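Local coordinates for DSBA-like thioredoxin domain-containing protein (Nitrosomonas europaea, PDB 2IN3) that probably works as a thiol-disulfide oxidoreductase of the DsbA family, FrnE-like subfamily, and is a putative protein disulfide isomerase, at residues P58-R61 with A62-L65. Residues are numbered along the deposited sequence; the frame is centred on the assembly and turned at random.
Sequences PEKR and AQIL
The first two turns of helix 58-75, where R61 meets L65 and K60 meets Q63, illustrate how side chains three and four residues apart dress the start of an alpha helix. Four successive i to i+4 backbone hydrogen bonds, from A62 N to P58 O through L65 N to R61 O, join the turns, the last being 2.9 Å long with an N-H...O angle of 164°. On the face that carries R61, L65 CD1 lies over one side of the guanidinium, towards its rim, 3.5 Å from R61 CZ. The arginine reaches this place because CG stands anti to the backbone N (chi1 177°) and the chain runs extended to NE. Its polar end is held by the neighbouring loop, NE bonding to the carbonyl of L85 and NH2 to that of A84, while L65 also touches L85. With an alanine here, the carbonyls of A84 and L85 would probably lose the donors that R61 supplies, and L65 CD1 its flat cover. Around the helix, K60 folds back through bends at chi2 and chi3, bringing NZ within 2.7 Å of Q63 OE1; this i to i+3 hydrogen bond has its donor tilted from the amide's carbonyl plane. The same lysine lays CG beside I64, one turn on, with K60 CG 4.0 Å from I64 CD1. I64 in turn reaches L56 and L85. Such i to i+3 and i to i+4 side-chain pairing is typical of a surface alpha helix, here one tied by its arginine to an adjacent loop of the DsbA-like domain.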
loop_
_atom_site.group_PDB
_atom_site.type_symbol
_atom_site.label_atom_id
_atom_site.label_comp_id
_atom_site.label_asym_id
_atom_site.label_seq_id
_atom_site.Cartn_x
_atom_site.Cartn_y
_atom_site.Cartn_z
ATOM N N PRO A 58 7.683 -18.799 -13.922
ATOM C CA PRO A 58 6.905 -18.403 -15.109
ATOM C C PRO A 58 5.390 -18.436 -14.925
ATOM O O PRO A 58 4.721 -17.507 -15.367
ATOM C CB PRO A 58 7.320 -19.430 -16.171
ATOM C CG PRO A 58 8.656 -19.909 -15.732
ATOM C CD PRO A 58 8.629 -19.886 -14.237
ATOM N N GLU A 59 4.869 -19.503 -14.311
ATOM C CA GLU A 59 3.425 -19.662 -14.054
ATOM C C GLU A 59 2.905 -18.567 -13.151
ATOM O O GLU A 59 1.821 -17.998 -13.383
ATOM C CB GLU A 59 3.154 -21.003 -13.376
ATOM C CG GLU A 59 2.816 -22.127 -14.318
ATOM C CD GLU A 59 3.110 -23.493 -13.717
ATOM O OE1 GLU A 59 3.271 -23.582 -12.477
ATOM O OE2 GLU A 59 3.194 -24.476 -14.482
ATOM N N LYS A 60 3.680 -18.285 -12.107
ATOM C CA LYS A 60 3.334 -17.229 -11.160
ATOM C C LYS A 60 3.402 -15.864 -11.841
ATOM O O LYS A 60 2.526 -15.010 -11.646
ATOM C CB LYS A 60 4.230 -17.309 -9.894
ATOM C CG LYS A 60 3.976 -16.193 -8.853
ATOM C CD LYS A 60 2.534 -16.170 -8.327
ATOM C CE LYS A 60 2.188 -17.482 -7.596
ATOM N NZ LYS A 60 0.708 -17.644 -7.344
ATOM N N ARG A 61 4.428 -15.654 -12.661
ATOM C CA ARG A 61 4.524 -14.384 -13.410
ATOM C C ARG A 61 3.288 -14.179 -14.321
ATOM O O ARG A 61 2.747 -13.089 -14.399
ATOM C CB ARG A 61 5.817 -14.367 -14.232
ATOM C CG ARG A 61 6.017 -13.152 -15.108
ATOM C CD ARG A 61 7.275 -13.306 -16.029
ATOM N NE ARG A 61 7.365 -12.132 -16.900
ATOM C CZ ARG A 61 6.798 -12.043 -18.103
ATOM N NH1 ARG A 61 6.132 -13.087 -18.618
ATOM N NH2 ARG A 61 6.902 -10.916 -18.805
ATOM N N ALA A 62 2.859 -15.229 -15.003
ATOM C CA ALA A 62 1.673 -15.116 -15.876
ATOM C C ALA A 62 0.408 -14.791 -15.070
ATOM O O ALA A 62 -0.445 -14.031 -15.527
ATOM C CB ALA A 62 1.490 -16.366 -16.707
ATOM N N GLN A 63 0.276 -15.369 -13.880
ATOM C CA GLN A 63 -0.862 -15.043 -13.015
ATOM C C GLN A 63 -0.845 -13.575 -12.669
ATOM O O GLN A 63 -1.871 -12.905 -12.719
ATOM C CB GLN A 63 -0.849 -15.871 -11.731
ATOM C CG GLN A 63 -1.100 -17.317 -11.977
ATOM C CD GLN A 63 -1.046 -18.159 -10.713
ATOM O OE1 GLN A 63 -0.099 -18.073 -9.918
ATOM N NE2 GLN A 63 -2.052 -19.005 -10.539
ATOM N N ILE A 64 0.328 -13.069 -12.300
ATOM C CA ILE A 64 0.447 -11.674 -11.883
ATOM C C ILE A 64 0.097 -10.744 -13.053
ATOM O O ILE A 64 -0.671 -9.779 -12.897
ATOM C CB ILE A 64 1.872 -11.376 -11.312
ATOM C CG1 ILE A 64 2.091 -12.132 -9.991
ATOM C CG2 ILE A 64 2.104 -9.861 -11.151
ATOM C CD1 ILE A 64 3.565 -12.258 -9.566
ATOM N N LEU A 65 0.624 -11.059 -14.232
ATOM C CA LEU A 65 0.356 -10.227 -15.398
ATOM C C LEU A 65 -1.140 -10.230 -15.776
ATOM O O LEU A 65 -1.655 -9.230 -16.243
ATOM C CB LEU A 65 1.216 -10.681 -16.584
ATOM C CG LEU A 65 2.726 -10.442 -16.392
ATOM C CD1 LEU A 65 3.467 -11.032 -17.568
ATOM C CD2 LEU A 65 3.071 -8.951 -16.191
#